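Local coordinates for malonyl CoA-acyl carrier protein transacylase (Burkholderia pseudomallei 1710b, PDB 3EZO), which probably transfers the malonyl group of malonyl-CoA to holo acyl carrier protein, giving malonyl-ACP and free CoA, at residues A[20-28]-A[53-61]; A[66-77]-A[113-124]. All blocks are in the same frame, centred on the assembly; numbering follows the deposited sequence. Where two conformers were deposited one is given.

Contact 1: residues A[20-28]-A[53-61]; sequences SQSVGMLNA and LIADGPADE
The flat amide of Asn27 meets Ala55 by its oxygen: OD1 of Asn27 lies 4.0 Å from CB of Ala55. A water may link ND2 of Asn27 to O of Ala55, but its approach to that oxygen is too short to be relied on. N of Gly24 gives a nearly straight hydrogen bond to O of Ile54, 2.8 Å long with 170° at the hydrogen, from 25° off the carbonyl plane. The same oxygen is touched by CA of Val23 in a CH···O contact of 3.4 Å.

Gly24 is offered to the helix end by a type II turn from Ser22 to Met25. At its backbone angles a CB would jam against the carbonyl O of Val23 and crowd ND2 of Asn27, which calls for glycine. With CG1 of Val23 anti to the backbone N (chi1 164°), CG1 reaches O of Ala55 at 3.3 Å, while CG2 leans over the bend after the helix. There CG2 of Val23 is 3.9 Å from CA of Gly57, which has no side chain to keep it off. Gly57, just past the helix, has positive phi, and a cis peptide leads into Pro58, at the N-cap position of the next helix. On the inner side, CG of Met25 packs on CG2 of Ile54 at 3.7 Å, and CD1 of Leu26 meets CD1 of Ile54 at 4.1 Å. A weak bond from N of Ser22 to SD of Met25 adds a tie within the turn.

This is surface packing, away from the predicted catalytic residues. It sets the loop between strand 11-15 and helix 33-46 on the C-terminal end of helix 50-56. Leu39 of helix 33-46 touches both Leu26 and Ile54, and Leu62 of helix 59-62 touches Val23 and Ile54.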
loop_
_atom_site.group_PDB
_atom_site.type_symbol
_atom_site.label_atom_id
_atom_site.label_comp_id
_atom_site.label_asym_id
_atom_site.label_seq_id
_atom_site.Cartn_x
_atom_site.Cartn_y
_atom_site.Cartn_z
ATOM N N SER A 20 5.511 5.483 3.179
ATOM C CA SER A 20 4.985 6.865 3.120
ATOM C C SER A 20 5.033 7.552 4.481
ATOM O O SER A 20 4.612 8.696 4.606
ATOM C CB SER A 20 3.549 6.893 2.578
ATOM O OG SER A 20 3.467 6.506 1.230
ATOM N N GLN A 21 5.538 6.855 5.492
ATOM C CA GLN A 21 5.502 7.363 6.857
ATOM C C GLN A 21 6.682 8.304 7.133
ATOM O O GLN A 21 7.676 8.253 6.446
ATOM C CB GLN A 21 5.467 6.220 7.879
ATOM C CG GLN A 21 6.772 5.406 8.093
ATOM C CD GLN A 21 7.156 4.473 6.916
ATOM O OE1 GLN A 21 6.353 4.184 5.996
ATOM N NE2 GLN A 21 8.392 3.999 6.956
ATOM N N SER A 22 6.509 9.173 8.128
ATOM C CA SER A 22 7.564 10.028 8.677
ATOM C C SER A 22 7.155 10.518 10.067
ATOM O O SER A 22 5.983 10.631 10.382
ATOM C CB SER A 22 7.823 11.218 7.795
ATOM O OG SER A 22 6.618 11.913 7.550
ATOM N N VAL A 23 8.160 10.838 10.873
ATOM C CA VAL A 23 7.958 11.275 12.238
ATOM C C VAL A 23 7.331 12.644 12.114
ATOM O O VAL A 23 7.776 13.430 11.305
ATOM C CB VAL A 23 9.294 11.357 12.997
ATOM C CG1 VAL A 23 9.164 12.189 14.303
ATOM C CG2 VAL A 23 9.805 9.976 13.235
ATOM N N GLY A 24 6.227 12.858 12.835
ATOM C CA GLY A 24 5.529 14.125 12.829
ATOM C C GLY A 24 4.461 14.253 11.775
ATOM O O GLY A 24 3.834 15.322 11.656
ATOM N N MET A 25 4.207 13.188 11.007
ATOM C CA MET A 25 3.312 13.315 9.848
ATOM C C MET A 25 1.857 13.698 10.141
ATOM O O MET A 25 1.185 14.189 9.235
ATOM C CB MET A 25 3.309 12.052 8.988
ATOM C CG MET A 25 2.823 10.835 9.664
ATOM S SD MET A 25 2.991 9.399 8.589
ATOM C CE MET A 25 2.616 8.123 9.757
ATOM N N LEU A 26 1.355 13.436 11.345
ATOM C CA LEU A 26 0.003 13.869 11.715
ATOM C C LEU A 26 -0.042 15.125 12.609
ATOM O O LEU A 26 -1.090 15.442 13.190
ATOM C CB LEU A 26 -0.719 12.738 12.430
ATOM C CG LEU A 26 -1.022 11.527 11.534
ATOM C CD1 LEU A 26 -1.643 10.463 12.387
ATOM C CD2 LEU A 26 -1.933 11.929 10.389
ATOM N N ASN A 27 1.077 15.842 12.728
ATOM C CA ASN A 27 1.114 16.986 13.649
ATOM C C ASN A 27 0.074 18.021 13.305
ATOM O O ASN A 27 -0.560 18.566 14.170
ATOM C CB ASN A 27 2.511 17.641 13.684
ATOM C CG ASN A 27 3.531 16.813 14.411
ATOM O OD1 ASN A 27 3.224 15.788 15.032
ATOM N ND2 ASN A 27 4.782 17.247 14.329
ATOM N N ALA A 28 -0.121 18.262 12.021
ATOM C CA ALA A 28 -0.998 19.287 11.556
ATOM C C ALA A 28 -2.466 18.962 11.882
ATOM O O ALA A 28 -3.309 19.860 11.903
ATOM C CB ALA A 28 -0.787 19.509 10.068
ATOM N N LEU A 53 4.193 7.531 19.098
ATOM C CA LEU A 53 5.085 6.803 18.170
ATOM C C LEU A 53 5.236 7.573 16.874
ATOM O O LEU A 53 6.348 7.823 16.405
ATOM C CB LEU A 53 4.593 5.353 17.913
ATOM C CG LEU A 53 5.315 4.562 16.806
ATOM C CD1 LEU A 53 6.821 4.383 17.132
ATOM C CD2 LEU A 53 4.623 3.204 16.518
ATOM N N ILE A 54 4.109 8.004 16.308
ATOM C CA ILE A 54 4.125 8.788 15.075
ATOM C C ILE A 54 4.728 10.169 15.278
ATOM O O ILE A 54 5.524 10.641 14.464
ATOM C CB ILE A 54 2.690 8.885 14.451
ATOM C CG1 ILE A 54 2.190 7.462 14.068
ATOM C CG2 ILE A 54 2.672 9.918 13.282
ATOM C CD1 ILE A 54 0.690 7.366 13.566
ATOM N N ALA A 55 4.344 10.849 16.351
ATOM C CA ALA A 55 4.746 12.248 16.539
ATOM C C ALA A 55 6.220 12.354 16.874
ATOM O O ALA A 55 6.884 13.277 16.424
ATOM C CB ALA A 55 3.912 12.918 17.660
ATOM N N ASP A 56 6.724 11.414 17.675
ATOM C CA ASP A 56 8.071 11.522 18.240
ATOM C C ASP A 56 9.021 10.429 17.763
ATOM O O ASP A 56 10.236 10.573 17.895
ATOM C CB ASP A 56 7.995 11.498 19.755
ATOM C CG ASP A 56 7.176 12.644 20.323
ATOM O OD1 ASP A 56 7.105 13.732 19.700
ATOM O OD2 ASP A 56 6.588 12.437 21.395
ATOM N N GLY A 57 8.496 9.357 17.187
ATOM C CA GLY A 57 9.368 8.253 16.749
ATOM C C GLY A 57 10.044 7.577 17.942
ATOM O O GLY A 57 9.388 7.230 18.921
ATOM N N PRO A 58 11.376 7.412 17.883
ATOM C CA PRO A 58 12.303 7.768 16.811
ATOM C C PRO A 58 11.983 7.063 15.513
ATOM O O PRO A 58 11.203 6.115 15.496
ATOM C CB PRO A 58 13.666 7.288 17.353
ATOM C CG PRO A 58 13.506 7.257 18.766
ATOM C CD PRO A 58 12.091 6.899 19.065
ATOM N N ALA A 59 12.592 7.522 14.433
ATOM C CA ALA A 59 12.372 6.948 13.127
ATOM C C ALA A 59 12.656 5.430 13.095
ATOM O O ALA A 59 11.930 4.697 12.407
ATOM C CB ALA A 59 13.192 7.673 12.072
ATOM N N ASP A 60 13.637 4.957 13.871
ATOM C CA ASP A 60 13.985 3.520 13.867
ATOM C C ASP A 60 12.841 2.654 14.410
ATOM O O ASP A 60 12.597 1.569 13.895
ATOM C CB ASP A 60 15.373 3.198 14.512
ATOM C CG ASP A 60 15.441 3.450 16.011
ATOM O OD1 ASP A 60 14.502 4.038 16.591
ATOM O OD2 ASP A 60 16.462 3.052 16.643
ATOM N N GLU A 61 12.092 3.178 15.381
ATOM C CA GLU A 61 10.854 2.519 15.845
ATOM C C GLU A 61 9.739 2.632 14.803
ATOM O O GLU A 61 9.046 1.677 14.542
ATOM C CB GLU A 61 10.362 3.126 17.167
ATOM C CG GLU A 61 11.387 3.131 18.283
ATOM C CD GLU A 61 11.957 1.776 18.605
ATOM O OE1 GLU A 61 11.224 0.767 18.535
ATOM O OE2 GLU A 61 13.156 1.716 19.009
HETATM O O HOH W 1 6.955 15.639 15.725
#

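Contact 2: residues A[66-77]-A[113-124]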
loop_
_atom_site.group_PDB
_atom_site.type_symbol
_atom_site.label_atom_id
_atom_site.label_comp_id
_atom_site.label_asym_id
_atom_site.label_seq_id
_atom_site.Cartn_x
_atom_site.Cartn_y
_atom_site.Cartn_z
ATOM N N THR A 66 6.466 -4.041 11.529
ATOM C CA THR A 66 5.379 -4.372 12.464
ATOM C C THR A 66 4.708 -3.132 13.068
ATOM O O THR A 66 3.591 -3.222 13.595
ATOM C CB THR A 66 5.874 -5.291 13.640
ATOM O OG1 THR A 66 7.243 -4.944 13.985
ATOM C CG2 THR A 66 5.726 -6.839 13.262
ATOM N N ASN A 67 5.420 -1.998 13.043
ATOM C CA ASN A 67 4.838 -0.699 13.390
ATOM C C ASN A 67 4.381 0.035 12.154
ATOM O O ASN A 67 3.312 0.626 12.161
ATOM C CB ASN A 67 5.862 0.224 14.083
ATOM C CG ASN A 67 6.124 -0.163 15.481
ATOM O OD1 ASN A 67 5.273 -0.782 16.159
ATOM N ND2 ASN A 67 7.297 0.239 15.975
ATOM N N THR A 68 5.200 0.034 11.108
ATOM C CA THR A 68 4.899 0.805 9.913
ATOM C C THR A 68 3.504 0.421 9.339
ATOM O O THR A 68 2.735 1.301 8.986
ATOM C CB THR A 68 6.003 0.691 8.835
ATOM O OG1 THR A 68 7.281 0.913 9.420
ATOM C CG2 THR A 68 5.793 1.708 7.743
ATOM N N GLN A 69 3.172 -0.876 9.278
ATOM C CA GLN A 69 1.913 -1.284 8.634
ATOM C C GLN A 69 0.667 -0.773 9.419
ATOM O O GLN A 69 -0.169 -0.065 8.851
ATOM C CB GLN A 69 1.894 -2.799 8.360
ATOM C CG GLN A 69 2.863 -3.175 7.239
ATOM C CD GLN A 69 2.625 -4.528 6.643
ATOM O OE1 GLN A 69 1.522 -5.070 6.704
ATOM N NE2 GLN A 69 3.680 -5.092 6.053
ATOM N N PRO A 70 0.595 -1.044 10.730
ATOM C CA PRO A 70 -0.502 -0.408 11.491
ATOM C C PRO A 70 -0.428 1.133 11.580
ATOM O O PRO A 70 -1.460 1.781 11.610
ATOM C CB PRO A 70 -0.443 -1.075 12.860
ATOM C CG PRO A 70 0.821 -2.002 12.867
ATOM C CD PRO A 70 1.390 -2.031 11.516
ATOM N N VAL A 71 0.765 1.707 11.588
ATOM C CA VAL A 71 0.908 3.148 11.536
ATOM C C VAL A 71 0.315 3.750 10.254
ATOM O O VAL A 71 -0.353 4.798 10.298
ATOM C CB VAL A 71 2.385 3.605 11.727
ATOM C CG1 VAL A 71 2.559 5.032 11.226
ATOM C CG2 VAL A 71 2.820 3.454 13.217
ATOM N N MET A 72 0.564 3.103 9.111
ATOM C CA MET A 72 0.106 3.656 7.850
ATOM C C MET A 72 -1.399 3.456 7.628
ATOM O O MET A 72 -2.037 4.282 6.968
ATOM C CB MET A 72 0.899 3.136 6.652
ATOM C CG MET A 72 2.229 3.778 6.434
ATOM S SD MET A 72 2.186 5.560 6.359
ATOM C CE MET A 72 1.105 5.901 4.928
ATOM N N LEU A 73 -1.939 2.370 8.178
ATOM C CA LEU A 73 -3.370 2.127 8.205
ATOM C C LEU A 73 -4.040 3.219 9.057
ATOM O O LEU A 73 -5.000 3.844 8.636
ATOM C CB LEU A 73 -3.643 0.746 8.803
ATOM C CG LEU A 73 -5.091 0.359 9.034
ATOM C CD1 LEU A 73 -5.686 -0.344 7.819
ATOM C CD2 LEU A 73 -5.194 -0.553 10.245
ATOM N N THR A 74 -3.502 3.431 10.256
ATOM C CA THR A 74 -4.041 4.442 11.190
ATOM C C THR A 74 -3.999 5.852 10.603
ATOM O O THR A 74 -4.990 6.568 10.609
ATOM C CB THR A 74 -3.266 4.416 12.488
ATOM O OG1 THR A 74 -3.387 3.124 13.057
ATOM C CG2 THR A 74 -3.790 5.488 13.471
ATOM N N ALA A 75 -2.848 6.237 10.067
ATOM C CA ALA A 75 -2.631 7.613 9.616
ATOM C C ALA A 75 -3.507 7.946 8.431
ATOM O O ALA A 75 -4.150 9.014 8.388
ATOM C CB ALA A 75 -1.124 7.848 9.277
ATOM N N ALA A 76 -3.533 7.027 7.466
ATOM C CA ALA A 76 -4.385 7.192 6.291
ATOM C C ALA A 76 -5.844 7.102 6.644
ATOM O O ALA A 76 -6.630 7.922 6.162
ATOM C CB ALA A 76 -3.998 6.227 5.173
ATOM N N TYR A 77 -6.228 6.182 7.525
ATOM C CA TYR A 77 -7.628 6.120 7.950
ATOM C C TYR A 77 -8.062 7.355 8.767
ATOM O O TYR A 77 -9.149 7.861 8.582
ATOM C CB TYR A 77 -7.970 4.831 8.692
ATOM C CG TYR A 77 -9.460 4.619 8.801
ATOM C CD1 TYR A 77 -10.293 4.689 7.684
ATOM C CD2 TYR A 77 -10.050 4.384 10.028
ATOM C CE1 TYR A 77 -11.703 4.501 7.812
ATOM C CE2 TYR A 77 -11.415 4.212 10.156
ATOM C CZ TYR A 77 -12.235 4.284 9.059
ATOM O OH TYR A 77 -13.586 4.075 9.266
ATOM N N PHE A 113 -12.270 -0.990 11.357
ATOM C CA PHE A 113 -10.955 -0.453 11.713
ATOM C C PHE A 113 -10.361 -1.148 12.923
ATOM O O PHE A 113 -9.202 -1.505 12.904
ATOM C CB PHE A 113 -11.009 1.059 11.873
ATOM C CG PHE A 113 -9.677 1.708 12.247
ATOM C CD1 PHE A 113 -8.534 1.527 11.468
ATOM C CD2 PHE A 113 -9.587 2.522 13.372
ATOM C CE1 PHE A 113 -7.294 2.141 11.804
ATOM C CE2 PHE A 113 -8.374 3.174 13.709
ATOM C CZ PHE A 113 -7.226 2.973 12.921
ATOM N N ARG A 114 -11.193 -1.429 13.923
ATOM C CA ARG A 114 -10.748 -2.083 15.145
ATOM C C ARG A 114 -10.215 -3.461 14.827
ATOM O O ARG A 114 -9.316 -3.926 15.521
ATOM C CB ARG A 114 -11.911 -2.164 16.160
ATOM C CG ARG A 114 -11.646 -2.843 17.462
ATOM C CD ARG A 114 -10.512 -2.174 18.221
ATOM N NE ARG A 114 -10.159 -2.885 19.457
ATOM C CZ ARG A 114 -9.390 -3.972 19.519
ATOM N NH1 ARG A 114 -8.832 -4.510 18.400
ATOM N NH2 ARG A 114 -9.157 -4.513 20.713
ATOM N N ASP A 115 -10.772 -4.119 13.795
ATOM C CA ASP A 115 -10.263 -5.434 13.370
ATOM C C ASP A 115 -9.063 -5.318 12.463
ATOM O O ASP A 115 -8.188 -6.187 12.470
ATOM C CB ASP A 115 -11.346 -6.273 12.672
ATOM C CG ASP A 115 -12.528 -6.529 13.581
ATOM O OD1 ASP A 115 -12.352 -6.428 14.827
ATOM O OD2 ASP A 115 -13.628 -6.801 13.061
ATOM N N ALA A 116 -9.015 -4.260 11.687
ATOM C CA ALA A 116 -7.936 -4.078 10.736
ATOM C C ALA A 116 -6.580 -3.864 11.434
ATOM O O ALA A 116 -5.525 -4.170 10.880
ATOM C CB ALA A 116 -8.248 -2.934 9.765
ATOM N N LEU A 117 -6.621 -3.358 12.659
ATOM C CA LEU A 117 -5.403 -2.999 13.365
ATOM C C LEU A 117 -4.536 -4.241 13.690
ATOM O O LEU A 117 -3.412 -4.325 13.207
ATOM C CB LEU A 117 -5.747 -2.111 14.585
ATOM C CG LEU A 117 -6.086 -0.658 14.239
ATOM C CD1 LEU A 117 -7.014 -0.023 15.301
ATOM C CD2 LEU A 117 -4.819 0.188 14.003
ATOM N N PRO A 118 -5.059 -5.226 14.455
ATOM C CA PRO A 118 -4.238 -6.421 14.693
ATOM C C PRO A 118 -4.028 -7.264 13.415
ATOM O O PRO A 118 -3.050 -8.004 13.318
ATOM C CB PRO A 118 -5.010 -7.177 15.761
ATOM C CG PRO A 118 -6.492 -6.682 15.595
ATOM C CD PRO A 118 -6.351 -5.266 15.166
ATOM N N LEU A 119 -4.885 -7.092 12.405
ATOM C CA LEU A 119 -4.739 -7.836 11.159
ATOM C C LEU A 119 -3.472 -7.401 10.449
ATOM O O LEU A 119 -2.711 -8.244 10.016
ATOM C CB LEU A 119 -5.975 -7.659 10.258
ATOM C CG LEU A 119 -5.958 -8.108 8.769
ATOM C CD1 LEU A 119 -5.582 -9.594 8.534
ATOM C CD2 LEU A 119 -7.338 -7.790 8.094
ATOM N N VAL A 120 -3.237 -6.091 10.332
ATOM C CA VAL A 120 -2.071 -5.611 9.614
ATOM C C VAL A 120 -0.799 -5.744 10.433
ATOM O O VAL A 120 0.271 -5.933 9.863
ATOM C CB VAL A 120 -2.235 -4.199 9.031
ATOM C CG1 VAL A 120 -3.516 -4.147 8.218
ATOM C CG2 VAL A 120 -2.205 -3.122 10.152
ATOM N N ARG A 121 -0.906 -5.686 11.759
ATOM C CA ARG A 121 0.238 -6.057 12.622
ATOM C C ARG A 121 0.659 -7.497 12.342
ATOM O O ARG A 121 1.843 -7.803 12.113
ATOM C CB ARG A 121 -0.119 -5.912 14.090
ATOM C CG ARG A 121 1.021 -6.203 15.031
ATOM C CD ARG A 121 0.649 -5.808 16.465
ATOM N NE ARG A 121 -0.503 -6.592 16.940
ATOM C CZ ARG A 121 -1.026 -6.536 18.164
ATOM N NH1 ARG A 121 -0.530 -5.735 19.091
ATOM N NH2 ARG A 121 -2.065 -7.293 18.446
ATOM N N PHE A 122 -0.323 -8.382 12.342
ATOM C CA PHE A 122 -0.061 -9.778 12.016
ATOM C C PHE A 122 0.512 -9.937 10.588
ATOM O O PHE A 122 1.508 -10.628 10.385
ATOM C CB PHE A 122 -1.312 -10.610 12.163
ATOM C CG PHE A 122 -1.075 -12.058 11.850
ATOM C CD1 PHE A 122 -0.594 -12.922 12.834
ATOM C CD2 PHE A 122 -1.245 -12.550 10.541
ATOM C CE1 PHE A 122 -0.366 -14.268 12.558
ATOM C CE2 PHE A 122 -0.985 -13.883 10.256
ATOM C CZ PHE A 122 -0.539 -14.734 11.263
ATOM N N ARG A 123 -0.100 -9.261 9.610
ATOM C CA ARG A 123 0.398 -9.296 8.244
ATOM C C ARG A 123 1.882 -8.915 8.207
ATOM O O ARG A 123 2.691 -9.566 7.536
ATOM C CB ARG A 123 -0.376 -8.316 7.374
ATOM C CG ARG A 123 0.157 -8.185 5.946
ATOM C CD ARG A 123 -0.781 -7.251 5.142
ATOM N NE ARG A 123 -0.480 -7.145 3.690
ATOM C CZ ARG A 123 0.326 -6.253 3.137
ATOM N NH1 ARG A 123 1.039 -5.378 3.879
ATOM N NH2 ARG A 123 0.461 -6.238 1.823
ATOM N N ALA A 124 2.234 -7.835 8.898
ATOM C CA ALA A 124 3.641 -7.399 8.964
ATOM C C ALA A 124 4.531 -8.504 9.511
ATOM O O ALA A 124 5.582 -8.801 8.924
ATOM C CB ALA A 124 3.794 -6.106 9.779
#
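Leu73 is the tight part of this contact. Its side chain enters a hole formed by Phe113, Ala116, Leu117 and Val120. CG anti to the backbone N (chi1 174°) places CD2 among the four residues, and CD2 of Leu73 comes within 3.8 Å of CE1 of Phe113. The Phe113 ring is covered on one face by CD2 of Tyr77, 3.5 Å above its plane, and on the other by CD1 of Leu117. The Tyr77 and Phe113 rings meet obliquely, with planes 43° apart. Further along, CG2 of Val120 presses to 3.5 Å from CA of Pro70, closer than usual.

Helices 65-85 and 113-128 form an antiparallel pair with knob-into-hole packing in the acyl transferase domain. The short segments cross at 148°, with axes 8.0 Å apart. Pro70 kinks the first helix. O of Pro70 accepts from N and from OG1 of Thr74, on opposite faces of its plane.

The rim at Thr66 and Arg121 is partly exposed, though the backbones are close: CA of Thr66 is 4.9 Å from CA of Ala124. At the other end CA of Tyr77 and CA of Phe113 stand 8.3 Å apart, and the partly exposed Tyr77 ring fills the gap. Deeper in, NH1 of Arg123 hydrogen-bonds OE1 of Gln69 at 2.9 Å. The oxygen lies at the guanidinium edge, but the donor stands above the amide plane. NE2 of Gln69 hydrogen-bonds Gln18. NH2 of Arg123 hydrogen-bonds OE1 of Gln256 and OG of the predicted active-site Ser98.

Overall arrangement
Contact 1 precedes contact 2 in the chain, and their centres are 15 Å apart. Helix 59-62 leads directly into helix 65-85, so the two contacts adjoin at residues 61-67. There O of Glu61 accepts a probable hydrogen bond from ND2 of Asn67, 2.7 Å away. CE of Met25 lies 3.4 Å from CG1 of Val71. Helix 65-85 thus lies between the 20-28 loop and helix 113-128. Contact 1 is at the surface; contact 2 is buried and reaches the predicted active site. Between nearest side-chain atoms, Arg123 is about 3 Å from Ser98 and about 4 Å from His207, both predicted catalytic residues.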